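PDB 3C6C: 3-keto-5-aminohexanoate cleavage enzyme from Ralstonia eutropha, which probably cleaves 3-keto-5-aminohexanoate or a related beta-keto acid at a divalent-metal centre in a TIM-barrel fold. Local coordinates for residues M43-C54 against I67-G75; P81-R92 against K134-E142. All blocks are in the same frame, centred on the assembly; numbering follows the deposited sequence.

Contact 1: M43-C54 against I67-G75; sequences MPITPAQIADAC and IHVRDPKTG. With NI (nickel (II) ion), chain B.
Ile45 and Thr46, at the entry to helix 47-60, lie against the turn that follows strand 64-70: the CA atoms of Thr46 and Pro72 are 4.7 Å apart. The two backbones meet through a water, which donates to Ile45 O and accepts from Arg70 N. A capping box starts the helix. Thr46 OG1 accepts from Gln49 N, while Gln49 OE1 takes the N-H groups of Ile45 and Thr46 from opposite faces of its amide plane; the Thr46 bond is the straighter (170° at the hydrogen), although its donor stands well above that plane.

Ile45 fills the angle between Arg70 and the turn. Its CD1 lies 3.5 Å from Arg70 CD, and its CG2, placed anti to the backbone N, reaches Gly75 CA at 3.7 Å. The Arg70 chain is extended from CG to NE and passes Pro44 O. At its end, NH1 donates to Gly75 O over 2.7 Å, nearly along the C=O axis and in the guanidinium plane, while Met43 CE, of a selenomethionine, lies 3.8 Å from NH2. Thr31 O and Ala34 O also accept from this guanidinium.

Farther along the helix, Ile50 CD1 rests 3.6 Å from His68 O, and Cys54 SG packs 3.7 Å from Ile67 CG1. This is the helix-to-strand packing of a beta-alpha-beta unit, strand 23-29, helix 47-60 and strand 64-70. The imidazole of His68 leads away from the helix, and its NE2 binds nickel at 2.3 Å, with His66 and Glu269 completing the protein ligands; ND1 is hydrogen-bonded to Asn33 OD1, and this hold at both nitrogens should restrict the ring's rotation. Direct touches across the contact are van der Waals, partly aliphatic groups on backbone carbonyls, with the water as polar link; Ile50 CD1 and CG2 cover His68 O, buried without a polar partner.

Contact 2: P81-R92 against K134-E142; sequences PVLFKEVVDRVR and KHLEDCLPE. With EDO (1,2-ethanediol), chain E.
Phe84 and His135 make the aromatic part of this contact: His135 CD2 sits 3.5 Å above the Phe84 ring plane, over its centre, with the two planes inclined at 32°. A chi1 of 67°, which sets His135 CG between the backbone N and the carbonyl carbon, lays CD2 over that face while NE2 reaches Thr103 O of strand 99-103 in a hydrogen bond.

Apolar packing continues on both sides of this pair. Pro81 CG meets Lys134 CG at 3.8 Å, the two side chains crossing at about a right angle, and Cys139 SG comes 3.8 Å from Phe84 CB. Val88 CG2 approaches Cys139 CB. Helices 81-92 and 134-139 run side by side on the outside of the TIM barrel, their axes 9.0 Å apart and crossing at -32°; Phe84 and Cys139 also touch strand 99-103.

The hydrogen bonds across the contact come from Arg92, at the C-terminal end of helix 81-92. Its NH1 and NH2 grip Cys139 O end-on, at 2.9 Å and 3.1 Å, with that oxygen close to the guanidinium plane; NH2 adds a weak bond to Leu140 O. At the other end, beside Pro81 CB, Lys134 NZ forms a salt bridge with Asp138 OD2 within the second helix.

In the fold
Contact 1 and contact 2 follow one another along the chain, their centres about 13 Å apart, and helix 81-92 adjoins both. One side of it meets helix 134-139 in contact 2, while other residues meet helix 47-60 of contact 1: Ala51 CB lies 3.4 Å from Arg90 CB, and Pro47 CB 3.4 Å from Glu86 CD. Leu83 CD1 also comes 3.5 Å from Arg70 O, joining the same helix to the strand end of contact 1. The two contacts differ in their relation to the metal. Contact 1 supplies the ligand His68, whereas in contact 2 the nearest Phe84 side-chain atom is about 9 Å from the nickel.

Contact 1: M43-C54 against I67-G75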
loop_
_atom_site.group_PDB
_atom_site.type_symbol
_atom_site.label_atom_id
_atom_site.label_comp_id
_atom_site.label_asym_id
_atom_site.label_seq_id
_atom_site.Cartn_x
_atom_site.Cartn_y
_atom_site.Cartn_z
HETATM N N MSE A 43 -9.912 -31.739 -23.130
HETATM C CA MSE A 43 -9.413 -31.764 -21.751
HETATM C C MSE A 43 -8.411 -32.925 -21.591
HETATM O O MSE A 43 -8.749 -34.043 -21.973
HETATM C CB MSE A 43 -10.550 -31.935 -20.755
HETATM C CG MSE A 43 -10.150 -31.596 -19.355
HETATM SE SE MSE A 43 -9.776 -29.688 -19.148
HETATM C CE MSE A 43 -8.937 -29.767 -17.515
ATOM N N PRO A 44 -7.185 -32.670 -21.047
ATOM C CA PRO A 44 -6.244 -33.803 -20.866
ATOM C C PRO A 44 -6.630 -34.718 -19.713
ATOM O O PRO A 44 -6.623 -34.308 -18.537
ATOM C CB PRO A 44 -4.898 -33.114 -20.576
ATOM C CG PRO A 44 -5.067 -31.680 -21.019
ATOM C CD PRO A 44 -6.515 -31.366 -20.809
ATOM N N ILE A 45 -6.966 -35.957 -20.060
ATOM C CA ILE A 45 -7.451 -36.919 -19.060
ATOM C C ILE A 45 -6.496 -38.085 -18.823
ATOM O O ILE A 45 -6.159 -38.404 -17.687
ATOM C CB ILE A 45 -8.825 -37.497 -19.446
ATOM C CG1 ILE A 45 -9.892 -36.378 -19.567
ATOM C CG2 ILE A 45 -9.283 -38.581 -18.427
ATOM C CD1 ILE A 45 -10.040 -35.514 -18.388
ATOM N N THR A 46 -6.137 -38.746 -19.913
ATOM C CA THR A 46 -5.202 -39.912 -19.858
ATOM C C THR A 46 -3.764 -39.439 -19.680
ATOM O O THR A 46 -3.459 -38.272 -19.983
ATOM C CB THR A 46 -5.244 -40.756 -21.140
ATOM O OG1 THR A 46 -4.733 -39.991 -22.250
ATOM C CG2 THR A 46 -6.676 -41.263 -21.432
ATOM N N PRO A 47 -2.866 -40.316 -19.192
ATOM C CA PRO A 47 -1.490 -39.870 -19.092
ATOM C C PRO A 47 -0.878 -39.398 -20.428
ATOM O O PRO A 47 -0.055 -38.482 -20.456
ATOM C CB PRO A 47 -0.780 -41.116 -18.532
ATOM C CG PRO A 47 -1.832 -41.725 -17.642
ATOM C CD PRO A 47 -3.092 -41.571 -18.444
ATOM N N ALA A 48 -1.308 -40.007 -21.530
ATOM C CA ALA A 48 -0.796 -39.662 -22.843
ATOM C C ALA A 48 -1.257 -38.239 -23.192
ATOM O O ALA A 48 -0.486 -37.441 -23.719
ATOM C CB ALA A 48 -1.261 -40.671 -23.932
ATOM N N GLN A 49 -2.511 -37.937 -22.886
ATOM C CA GLN A 49 -3.081 -36.605 -23.188
ATOM C C GLN A 49 -2.404 -35.538 -22.330
ATOM O O GLN A 49 -2.132 -34.398 -22.763
ATOM C CB GLN A 49 -4.591 -36.577 -22.964
ATOM C CG GLN A 49 -5.364 -37.343 -24.027
ATOM C CD GLN A 49 -6.758 -37.693 -23.611
ATOM O OE1 GLN A 49 -7.118 -37.585 -22.443
ATOM N NE2 GLN A 49 -7.556 -38.167 -24.568
ATOM N N ILE A 50 -2.121 -35.927 -21.103
ATOM C CA ILE A 50 -1.507 -34.998 -20.125
ATOM C C ILE A 50 -0.061 -34.700 -20.522
ATOM O O ILE A 50 0.365 -33.567 -20.515
ATOM C CB ILE A 50 -1.615 -35.550 -18.677
ATOM C CG1 ILE A 50 -3.083 -35.566 -18.246
ATOM C CG2 ILE A 50 -0.783 -34.736 -17.701
ATOM C CD1 ILE A 50 -3.398 -36.306 -16.972
ATOM N N ALA A 51 0.666 -35.737 -20.924
ATOM C CA ALA A 51 2.025 -35.575 -21.449
ATOM C C ALA A 51 1.984 -34.726 -22.707
ATOM O O ALA A 51 2.797 -33.822 -22.886
ATOM C CB ALA A 51 2.726 -36.958 -21.727
ATOM N N ASP A 52 1.040 -35.031 -23.590
ATOM C CA ASP A 52 0.917 -34.291 -24.856
ATOM C C ASP A 52 0.734 -32.795 -24.555
ATOM O O ASP A 52 1.291 -31.930 -25.229
ATOM C CB ASP A 52 -0.290 -34.780 -25.700
ATOM C CG ASP A 52 -0.015 -36.101 -26.441
ATOM O OD1 ASP A 52 1.137 -36.582 -26.434
ATOM O OD2 ASP A 52 -0.989 -36.651 -27.017
ATOM N N ALA A 53 -0.019 -32.512 -23.499
ATOM C CA ALA A 53 -0.346 -31.125 -23.102
ATOM C C ALA A 53 0.911 -30.432 -22.573
ATOM O O ALA A 53 1.124 -29.251 -22.805
ATOM C CB ALA A 53 -1.485 -31.098 -22.051
ATOM N N CYS A 54 1.755 -31.184 -21.866
ATOM C CA CYS A 54 3.036 -30.638 -21.371
ATOM C C CYS A 54 3.926 -30.252 -22.529
ATOM O O CYS A 54 4.593 -29.225 -22.509
ATOM C CB CYS A 54 3.783 -31.640 -20.458
ATOM S SG CYS A 54 2.928 -32.041 -18.918
ATOM N N ILE A 67 1.838 -30.743 -13.149
ATOM C CA ILE A 67 1.162 -31.985 -13.513
ATOM C C ILE A 67 0.369 -32.621 -12.363
ATOM O O ILE A 67 0.857 -32.778 -11.233
ATOM C CB ILE A 67 2.233 -33.013 -13.996
ATOM C CG1 ILE A 67 2.879 -32.548 -15.299
ATOM C CG2 ILE A 67 1.656 -34.440 -14.105
ATOM C CD1 ILE A 67 4.263 -33.198 -15.508
ATOM N N HIS A 68 -0.881 -32.886 -12.690
ATOM C CA HIS A 68 -1.770 -33.783 -11.942
ATOM C C HIS A 68 -2.075 -34.945 -12.866
ATOM O O HIS A 68 -1.871 -34.883 -14.074
ATOM C CB HIS A 68 -3.126 -33.145 -11.627
ATOM C CG HIS A 68 -3.100 -32.089 -10.567
ATOM N ND1 HIS A 68 -3.794 -32.208 -9.384
ATOM C CD2 HIS A 68 -2.516 -30.872 -10.545
ATOM C CE1 HIS A 68 -3.601 -31.124 -8.657
ATOM N NE2 HIS A 68 -2.826 -30.297 -9.338
ATOM N N VAL A 69 -2.604 -35.997 -12.275
ATOM C CA VAL A 69 -3.162 -37.121 -13.038
ATOM C C VAL A 69 -4.630 -37.280 -12.690
ATOM O O VAL A 69 -5.093 -36.805 -11.648
ATOM C CB VAL A 69 -2.393 -38.469 -12.795
ATOM C CG1 VAL A 69 -0.980 -38.338 -13.357
ATOM C CG2 VAL A 69 -2.406 -38.888 -11.325
ATOM N N ARG A 70 -5.360 -37.879 -13.626
ATOM C CA ARG A 70 -6.788 -38.106 -13.498
ATOM C C ARG A 70 -7.104 -39.581 -13.696
ATOM O O ARG A 70 -6.368 -40.320 -14.368
ATOM C CB ARG A 70 -7.549 -37.264 -14.540
ATOM C CG ARG A 70 -7.562 -35.768 -14.261
ATOM C CD ARG A 70 -8.288 -34.984 -15.375
ATOM N NE ARG A 70 -8.281 -33.554 -15.075
ATOM C CZ ARG A 70 -9.227 -32.911 -14.399
ATOM N NH1 ARG A 70 -10.286 -33.569 -13.917
ATOM N NH2 ARG A 70 -9.110 -31.609 -14.172
ATOM N N ASP A 71 -8.196 -40.021 -13.101
ATOM C CA ASP A 71 -8.658 -41.392 -13.364
ATOM C C ASP A 71 -8.947 -41.518 -14.851
ATOM O O ASP A 71 -9.836 -40.829 -15.340
ATOM C CB ASP A 71 -9.925 -41.700 -12.570
ATOM C CG ASP A 71 -10.459 -43.107 -12.840
ATOM O OD1 ASP A 71 -10.501 -43.558 -14.008
ATOM O OD2 ASP A 71 -10.821 -43.756 -11.855
ATOM N N PRO A 72 -8.197 -42.393 -15.560
ATOM C CA PRO A 72 -8.096 -42.339 -17.017
ATOM C C PRO A 72 -9.410 -42.659 -17.618
ATOM O O PRO A 72 -9.626 -42.414 -18.796
ATOM C CB PRO A 72 -7.088 -43.430 -17.378
ATOM C CG PRO A 72 -6.364 -43.752 -16.130
ATOM C CD PRO A 72 -7.260 -43.369 -14.977
ATOM N N LYS A 73 -10.265 -43.197 -16.770
ATOM C CA LYS A 73 -11.619 -43.533 -17.159
ATOM C C LYS A 73 -12.410 -42.270 -17.087
ATOM O O LYS A 73 -12.729 -41.638 -18.115
ATOM C CB LYS A 73 -12.282 -44.523 -16.186
ATOM C CG LYS A 73 -11.964 -45.999 -16.423
ATOM C CD LYS A 73 -12.541 -46.859 -15.292
ATOM C CE LYS A 73 -12.046 -48.309 -15.374
ATOM N NZ LYS A 73 -12.628 -49.206 -14.315
ATOM N N THR A 74 -12.675 -41.932 -15.819
ATOM C CA THR A 74 -13.718 -40.971 -15.380
ATOM C C THR A 74 -13.334 -39.506 -15.416
ATOM O O THR A 74 -14.177 -38.640 -15.281
ATOM C CB THR A 74 -14.172 -41.214 -13.930
ATOM O OG1 THR A 74 -13.121 -40.824 -13.016
ATOM C CG2 THR A 74 -14.587 -42.683 -13.690
ATOM N N GLY A 75 -12.060 -39.255 -15.568
ATOM C CA GLY A 75 -11.557 -37.883 -15.582
ATOM C C GLY A 75 -11.563 -37.266 -14.216
ATOM O O GLY A 75 -11.211 -36.099 -14.049
HETATM NI NI NI B . -2.054 -28.174 -8.770
HETATM O O HOH W 1 -4.309 -39.503 -15.993
HETATM O O HOH W 2 -3.887 -28.000 -7.586
HETATM O O HOH W 3 -1.194 -28.744 -6.940
HETATM O O HOH W 4 -1.591 -26.050 -7.761
#

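Contact 2: P81-R92 against K134-E142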
loop_
_atom_site.group_PDB
_atom_site.type_symbol
_atom_site.label_atom_id
_atom_site.label_comp_id
_atom_site.label_asym_id
_atom_site.label_seq_id
_atom_site.Cartn_x
_atom_site.Cartn_y
_atom_site.Cartn_z
ATOM N N PRO A 81 0.391 -43.460 -8.387
ATOM C CA PRO A 81 1.797 -43.242 -8.774
ATOM C C PRO A 81 2.125 -43.814 -10.160
ATOM O O PRO A 81 3.029 -43.327 -10.847
ATOM C CB PRO A 81 2.592 -43.999 -7.685
ATOM C CG PRO A 81 1.685 -43.970 -6.487
ATOM C CD PRO A 81 0.280 -44.119 -7.071
ATOM N N VAL A 82 1.385 -44.840 -10.539
ATOM C CA VAL A 82 1.596 -45.493 -11.835
ATOM C C VAL A 82 1.291 -44.530 -12.978
ATOM O O VAL A 82 1.999 -44.471 -13.995
ATOM C CB VAL A 82 0.738 -46.776 -12.005
ATOM C CG1 VAL A 82 0.862 -47.331 -13.431
ATOM C CG2 VAL A 82 1.164 -47.829 -10.975
ATOM N N LEU A 83 0.260 -43.733 -12.759
ATOM C CA LEU A 83 -0.178 -42.758 -13.753
ATOM C C LEU A 83 0.830 -41.622 -13.844
ATOM O O LEU A 83 1.186 -41.157 -14.943
ATOM C CB LEU A 83 -1.568 -42.216 -13.427
ATOM C CG LEU A 83 -2.689 -43.269 -13.429
ATOM C CD1 LEU A 83 -4.010 -42.532 -13.137
ATOM C CD2 LEU A 83 -2.710 -44.045 -14.774
ATOM N N PHE A 84 1.318 -41.191 -12.688
ATOM C CA PHE A 84 2.340 -40.122 -12.636
ATOM C C PHE A 84 3.585 -40.577 -13.423
ATOM O O PHE A 84 4.150 -39.831 -14.208
ATOM C CB PHE A 84 2.758 -39.748 -11.207
ATOM C CG PHE A 84 1.844 -38.756 -10.517
ATOM C CD1 PHE A 84 1.832 -37.409 -10.878
ATOM C CD2 PHE A 84 1.015 -39.171 -9.499
ATOM C CE1 PHE A 84 1.013 -36.498 -10.230
ATOM C CE2 PHE A 84 0.195 -38.254 -8.827
ATOM C CZ PHE A 84 0.197 -36.915 -9.217
ATOM N N LYS A 85 3.989 -41.822 -13.177
ATOM C CA LYS A 85 5.194 -42.381 -13.822
ATOM C C LYS A 85 5.044 -42.422 -15.339
ATOM O O LYS A 85 5.970 -42.121 -16.090
ATOM C CB LYS A 85 5.553 -43.759 -13.240
ATOM C CG LYS A 85 6.791 -44.407 -13.869
ATOM C CD LYS A 85 8.056 -43.663 -13.517
ATOM C CE LYS A 85 9.296 -44.576 -13.561
ATOM N NZ LYS A 85 9.543 -45.222 -14.874
ATOM N N GLU A 86 3.857 -42.767 -15.798
ATOM C CA GLU A 86 3.593 -42.837 -17.241
ATOM C C GLU A 86 3.707 -41.435 -17.849
ATOM O O GLU A 86 4.296 -41.245 -18.914
ATOM C CB GLU A 86 2.214 -43.437 -17.562
ATOM C CG GLU A 86 1.990 -43.554 -19.071
ATOM C CD GLU A 86 0.655 -44.108 -19.474
ATOM O OE1 GLU A 86 -0.021 -44.732 -18.625
ATOM O OE2 GLU A 86 0.280 -43.884 -20.652
ATOM N N VAL A 87 3.168 -40.446 -17.139
ATOM C CA VAL A 87 3.210 -39.069 -17.666
ATOM C C VAL A 87 4.666 -38.622 -17.808
ATOM O O VAL A 87 5.076 -38.131 -18.852
ATOM C CB VAL A 87 2.429 -38.027 -16.817
ATOM C CG1 VAL A 87 2.775 -36.576 -17.292
ATOM C CG2 VAL A 87 0.892 -38.289 -16.906
ATOM N N VAL A 88 5.447 -38.834 -16.767
ATOM C CA VAL A 88 6.834 -38.345 -16.722
ATOM C C VAL A 88 7.690 -39.082 -17.753
ATOM O O VAL A 88 8.540 -38.494 -18.429
ATOM C CB VAL A 88 7.429 -38.458 -15.297
ATOM C CG1 VAL A 88 8.938 -38.332 -15.315
ATOM C CG2 VAL A 88 6.792 -37.392 -14.376
ATOM N N ASP A 89 7.408 -40.381 -17.888
ATOM C CA ASP A 89 8.119 -41.216 -18.869
ATOM C C ASP A 89 7.836 -40.723 -20.292
ATOM O O ASP A 89 8.736 -40.637 -21.124
ATOM C CB ASP A 89 7.782 -42.702 -18.731
ATOM C CG ASP A 89 8.403 -43.342 -17.485
ATOM O OD1 ASP A 89 9.260 -42.696 -16.830
ATOM O OD2 ASP A 89 8.022 -44.504 -17.168
ATOM N N ARG A 90 6.578 -40.390 -20.544
ATOM C CA ARG A 90 6.160 -39.845 -21.848
ATOM C C ARG A 90 6.797 -38.496 -22.161
ATOM O O ARG A 90 7.281 -38.277 -23.261
ATOM C CB ARG A 90 4.628 -39.761 -22.008
ATOM C CG ARG A 90 3.939 -41.118 -22.091
ATOM C CD ARG A 90 2.468 -40.947 -22.311
ATOM N NE ARG A 90 1.786 -42.221 -22.346
ATOM C CZ ARG A 90 1.626 -42.933 -23.463
ATOM N NH1 ARG A 90 2.106 -42.481 -24.606
ATOM N NH2 ARG A 90 0.984 -44.079 -23.442
ATOM N N VAL A 91 6.791 -37.587 -21.204
ATOM C CA VAL A 91 7.308 -36.226 -21.469
ATOM C C VAL A 91 8.816 -36.332 -21.706
ATOM O O VAL A 91 9.377 -35.766 -22.639
ATOM C CB VAL A 91 6.999 -35.224 -20.330
ATOM C CG1 VAL A 91 7.714 -33.870 -20.610
ATOM C CG2 VAL A 91 5.479 -35.053 -20.152
ATOM N N ARG A 92 9.451 -37.118 -20.867
ATOM C CA ARG A 92 10.911 -37.259 -20.899
ATOM C C ARG A 92 11.410 -37.930 -22.171
ATOM O O ARG A 92 12.576 -37.772 -22.524
ATOM C CB ARG A 92 11.454 -38.009 -19.670
ATOM C CG ARG A 92 11.489 -37.134 -18.446
ATOM C CD ARG A 92 11.809 -37.898 -17.180
ATOM N NE ARG A 92 11.940 -37.014 -16.033
ATOM C CZ ARG A 92 11.841 -37.420 -14.769
ATOM N NH1 ARG A 92 11.586 -38.687 -14.507
ATOM N NH2 ARG A 92 11.981 -36.566 -13.777
ATOM N N LYS A 134 5.094 -41.050 -2.392
ATOM C CA LYS A 134 5.434 -42.262 -3.179
ATOM C C LYS A 134 5.715 -41.934 -4.669
ATOM O O LYS A 134 6.705 -42.354 -5.257
ATOM C CB LYS A 134 4.330 -43.327 -3.030
ATOM C CG LYS A 134 4.467 -44.503 -3.937
ATOM C CD LYS A 134 5.845 -45.150 -3.820
ATOM C CE LYS A 134 5.922 -46.486 -4.614
ATOM N NZ LYS A 134 4.951 -46.573 -5.767
ATOM N N HIS A 135 4.840 -41.137 -5.260
ATOM C CA HIS A 135 4.991 -40.769 -6.680
ATOM C C HIS A 135 6.247 -39.951 -6.928
ATOM O O HIS A 135 6.866 -40.033 -7.987
ATOM C CB HIS A 135 3.740 -40.081 -7.234
ATOM C CG HIS A 135 3.468 -38.736 -6.648
ATOM N ND1 HIS A 135 3.208 -38.538 -5.305
ATOM C CD2 HIS A 135 3.400 -37.512 -7.229
ATOM C CE1 HIS A 135 2.996 -37.253 -5.093
ATOM N NE2 HIS A 135 3.104 -36.610 -6.242
ATOM N N LEU A 136 6.644 -39.199 -5.919
ATOM C CA LEU A 136 7.820 -38.345 -6.041
ATOM C C LEU A 136 9.089 -39.211 -6.049
ATOM O O LEU A 136 10.029 -38.960 -6.784
ATOM C CB LEU A 136 7.882 -37.312 -4.916
ATOM C CG LEU A 136 6.761 -36.277 -4.839
ATOM C CD1 LEU A 136 7.143 -35.265 -3.739
ATOM C CD2 LEU A 136 6.554 -35.620 -6.210
ATOM N N GLU A 137 9.040 -40.250 -5.228
ATOM C CA GLU A 137 10.139 -41.217 -5.105
ATOM C C GLU A 137 10.333 -41.900 -6.448
ATOM O O GLU A 137 11.447 -42.123 -6.890
ATOM C CB GLU A 137 9.837 -42.232 -4.020
ATOM C CG GLU A 137 9.794 -41.643 -2.625
ATOM C CD GLU A 137 9.351 -42.637 -1.550
ATOM O OE1 GLU A 137 8.801 -43.693 -1.882
ATOM O OE2 GLU A 137 9.541 -42.326 -0.365
ATOM N N ASP A 138 9.223 -42.191 -7.109
ATOM C CA ASP A 138 9.251 -42.978 -8.355
ATOM C C ASP A 138 9.670 -42.104 -9.537
ATOM O O ASP A 138 10.364 -42.558 -10.452
ATOM C CB ASP A 138 7.868 -43.557 -8.712
ATOM C CG ASP A 138 7.369 -44.650 -7.760
ATOM O OD1 ASP A 138 8.139 -45.201 -6.914
ATOM O OD2 ASP A 138 6.158 -44.965 -7.885
ATOM N N CYS A 139 9.210 -40.852 -9.531
ATOM C CA CYS A 139 9.325 -39.986 -10.709
ATOM C C CYS A 139 10.482 -38.999 -10.657
ATOM O O CYS A 139 10.980 -38.574 -11.692
ATOM C CB CYS A 139 8.032 -39.201 -10.932
ATOM S SG CYS A 139 6.579 -40.199 -11.329
ATOM N N LEU A 140 10.866 -38.618 -9.441
ATOM C CA LEU A 140 11.970 -37.682 -9.216
ATOM C C LEU A 140 11.912 -36.430 -10.113
ATOM O O LEU A 140 12.855 -36.127 -10.838
ATOM C CB LEU A 140 13.314 -38.396 -9.373
ATOM C CG LEU A 140 13.600 -39.463 -8.299
ATOM C CD1 LEU A 140 14.914 -40.168 -8.590
ATOM C CD2 LEU A 140 13.591 -38.831 -6.886
ATOM N N PRO A 141 10.799 -35.667 -10.051
ATOM C CA PRO A 141 10.718 -34.406 -10.769
ATOM C C PRO A 141 11.653 -33.381 -10.151
ATOM O O PRO A 141 12.122 -33.558 -9.029
ATOM C CB PRO A 141 9.275 -33.964 -10.525
ATOM C CG PRO A 141 8.956 -34.526 -9.202
ATOM C CD PRO A 141 9.632 -35.867 -9.163
ATOM N N GLU A 142 11.921 -32.298 -10.863
ATOM C CA GLU A 142 12.811 -31.252 -10.310
ATOM C C GLU A 142 12.094 -30.479 -9.218
ATOM O O GLU A 142 12.689 -30.011 -8.259
ATOM C CB GLU A 142 13.344 -30.297 -11.392
ATOM C CG GLU A 142 14.465 -30.967 -12.177
ATOM C CD GLU A 142 14.778 -30.277 -13.474
ATOM O OE1 GLU A 142 13.968 -30.372 -14.428
ATOM O OE2 GLU A 142 15.881 -29.687 -13.545
HETATM C C1 EDO E . 15.399 -33.911 -9.313
HETATM O O1 EDO E . 15.922 -34.517 -10.496
HETATM C C2 EDO E . 15.060 -34.960 -8.267
HETATM O O2 EDO E . 16.233 -35.699 -7.916
#